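Local atomic coordinates of allophycocyanin beta-18 subunit apoprotein (Chroococcidiopsis thermalis PCC 7203, PDB entry 6HRK), a protein that binds biliverdin IX alpha as an artificial far-red fluorescent biliprotein, derived from an allophycocyanin subunit of the far-red-induced type. Residues Ser100-Lys105 against Pro126-Ala131. The protein carries 18 engineered substitutions. Numbering follows the deposited sequence.
Engineered in segment 126-131: I130 (natural residue Val), A131 (natural residue Val).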
loop_
_atom_site.group_PDB
_atom_site.type_symbol
_atom_site.label_atom_id
_atom_site.label_comp_id
_atom_site.label_asym_id
_atom_site.label_seq_id
_atom_site.Cartn_x
_atom_site.Cartn_y
_atom_site.Cartn_z
ATOM N N SER A 100 4.328 -3.266 3.764
ATOM C CA SER A 100 4.122 -1.823 3.555
ATOM C C SER A 100 2.683 -1.491 3.151
ATOM O O SER A 100 2.116 -0.505 3.626
ATOM C CB SER A 100 5.108 -1.277 2.516
ATOM O OG SER A 100 4.957 -1.917 1.263
ATOM N N ILE A 101 2.102 -2.331 2.295
ATOM C CA ILE A 101 0.698 -2.209 1.887
ATOM C C ILE A 101 -0.223 -2.500 3.078
ATOM O O ILE A 101 -1.143 -1.731 3.355
ATOM C CB ILE A 101 0.380 -3.136 0.684
ATOM C CG1 ILE A 101 1.139 -2.656 -0.561
ATOM C CG2 ILE A 101 -1.115 -3.179 0.382
ATOM C CD1 ILE A 101 1.348 -3.728 -1.609
ATOM N N GLN A 102 0.045 -3.593 3.788
ATOM C CA GLN A 102 -0.756 -3.971 4.958
ATOM C C GLN A 102 -0.622 -2.972 6.120
ATOM O O GLN A 102 -1.548 -2.827 6.918
ATOM C CB GLN A 102 -0.397 -5.389 5.434
ATOM C CG GLN A 102 -0.682 -6.511 4.435
ATOM C CD GLN A 102 -2.149 -6.901 4.357
ATOM O OE1 GLN A 102 -3.040 -6.076 4.562
ATOM N NE2 GLN A 102 -2.407 -8.169 4.046
ATOM N N LEU A 103 0.527 -2.302 6.215
ATOM C CA LEU A 103 0.718 -1.198 7.162
ATOM C C LEU A 103 -0.143 -0.008 6.768
ATOM O O LEU A 103 -0.837 0.560 7.613
ATOM C CB LEU A 103 2.189 -0.764 7.227
ATOM C CG LEU A 103 3.148 -1.681 7.993
ATOM C CD1 LEU A 103 4.590 -1.344 7.643
ATOM C CD2 LEU A 103 2.923 -1.585 9.495
ATOM N N MET A 104 -0.088 0.360 5.485
ATOM C CA MET A 104 -0.921 1.439 4.931
ATOM C C MET A 104 -2.418 1.169 5.098
ATOM O O MET A 104 -3.186 2.110 5.286
ATOM C CB MET A 104 -0.584 1.708 3.454
ATOM C CG MET A 104 0.686 2.524 3.248
ATOM S SD MET A 104 0.983 3.041 1.542
ATOM C CE MET A 104 1.100 1.457 0.713
ATOM N N LYS A 105 -2.825 -0.101 5.037
ATOM C CA LYS A 105 -4.196 -0.492 5.405
ATOM C C LYS A 105 -4.491 -0.074 6.847
ATOM O O LYS A 105 -5.493 0.590 7.109
ATOM C CB LYS A 105 -4.406 -2.005 5.253
ATOM C CG LYS A 105 -5.815 -2.488 5.585
ATOM C CD LYS A 105 -5.996 -3.971 5.303
ATOM C CE LYS A 105 -5.356 -4.844 6.367
ATOM N NZ LYS A 105 -5.548 -6.291 6.070
ATOM N N PRO A 126 -8.686 -4.303 -1.485
ATOM C CA PRO A 126 -7.578 -4.071 -2.427
ATOM C C PRO A 126 -6.178 -4.037 -1.799
ATOM O O PRO A 126 -5.190 -4.158 -2.526
ATOM C CB PRO A 126 -7.924 -2.714 -3.032
ATOM C CG PRO A 126 -8.667 -2.015 -1.955
ATOM C CD PRO A 126 -9.496 -3.084 -1.304
ATOM N N PHE A 127 -6.097 -3.857 -0.479
ATOM C CA PHE A 127 -4.827 -3.962 0.249
ATOM C C PHE A 127 -4.430 -5.429 0.365
ATOM O O PHE A 127 -3.296 -5.791 0.060
ATOM C CB PHE A 127 -4.925 -3.339 1.648
ATOM C CG PHE A 127 -5.086 -1.843 1.644
ATOM C CD1 PHE A 127 -6.342 -1.266 1.545
ATOM C CD2 PHE A 127 -3.981 -1.010 1.762
ATOM C CE1 PHE A 127 -6.500 0.113 1.551
ATOM C CE2 PHE A 127 -4.127 0.370 1.770
ATOM C CZ PHE A 127 -5.388 0.933 1.662
ATOM N N ASP A 128 -5.378 -6.260 0.801
ATOM C CA ASP A 128 -5.185 -7.715 0.879
ATOM C C ASP A 128 -5.051 -8.394 -0.494
ATOM O O ASP A 128 -4.392 -9.429 -0.604
ATOM C CB ASP A 128 -6.334 -8.382 1.654
ATOM C CG ASP A 128 -6.348 -8.021 3.135
ATOM O OD1 ASP A 128 -5.285 -7.697 3.709
ATOM O OD2 ASP A 128 -7.438 -8.083 3.739
ATOM N N TYR A 129 -5.683 -7.829 -1.523
ATOM C CA TYR A 129 -5.609 -8.389 -2.876
ATOM C C TYR A 129 -4.241 -8.135 -3.507
ATOM O O TYR A 129 -3.592 -9.069 -3.985
ATOM C CB TYR A 129 -6.714 -7.817 -3.770
ATOM C CG TYR A 129 -6.667 -8.340 -5.190
ATOM C CD1 TYR A 129 -6.932 -9.678 -5.468
ATOM C CD2 TYR A 129 -6.341 -7.498 -6.255
ATOM C CE1 TYR A 129 -6.885 -10.164 -6.768
ATOM C CE2 TYR A 129 -6.294 -7.973 -7.557
ATOM C CZ TYR A 129 -6.565 -9.305 -7.809
ATOM O OH TYR A 129 -6.516 -9.777 -9.100
ATOM N N ILE A 130 -3.815 -6.874 -3.504
ATOM C CA ILE A 130 -2.501 -6.486 -4.035
ATOM C C ILE A 130 -1.375 -7.166 -3.240
ATOM O O ILE A 130 -0.403 -7.633 -3.832
ATOM C CB ILE A 130 -2.319 -4.942 -4.059
ATOM C CG1 ILE A 130 -3.283 -4.309 -5.076
ATOM C CG2 ILE A 130 -0.884 -4.555 -4.418
ATOM C CD1 ILE A 130 -3.427 -2.806 -4.954
ATOM N N ALA A 131 -1.521 -7.230 -1.916
ATOM C CA ALA A 131 -0.572 -7.954 -1.057
ATOM C C ALA A 131 -0.502 -9.453 -1.374
ATOM O O ALA A 131 0.581 -10.043 -1.341
ATOM C CB ALA A 131 -0.916 -7.747 0.410
#
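K105 reaches from helix 94-115 to D128 on helix 125-134 and forms a salt bridge, with K105 NZ 2.8 Å from D128 OD1. NZ comes in on the syn side of that oxygen, somewhat out of the carboxylate plane. Q102 NE2 donates to the same OD1 from the anti side over 2.9 Å, and its N-H...O angle of 139° makes this a bent bond. The amide and carboxylate planes are turned well apart. K105 NZ also donates to Q102 OE1 at 2.9 Å. Lysine, amide and carboxylate thus close a polar triangle at the partly exposed side of the contact.

The buried side is apolar and centres on F127. K105 CG lies anti to the backbone N (chi1 -179°), and the methylenes run past F127 CB toward D128. K105 CB sits over one face of the ring, 4.0 Å from its centroid, in a CH-pi contact. The backbone I101 O lies at the ring edge, near its plane. I101 CG2 packs 3.9 Å from F127 CD2, and I101 CD1 meets CG2 of the engineered I130 at 3.7 Å. The engineered A131 brings its CB near Q102 NE2. An alanine in place of K105 would probably leave D128 without this cationic mate and Q102 OE1 without this donor.

L60 and C63 of helix 46-69 also pack on F127. The local axes are 9.1 Å apart and run antiparallel, at 176°. This is the packing of two antiparallel helices within the all-helical, globin-related phycobilisome protein fold, beside the bilin pocket: S100, next to I101 in the chain, touches biliverdin, and the side chain of I101 is about 7 Å from it.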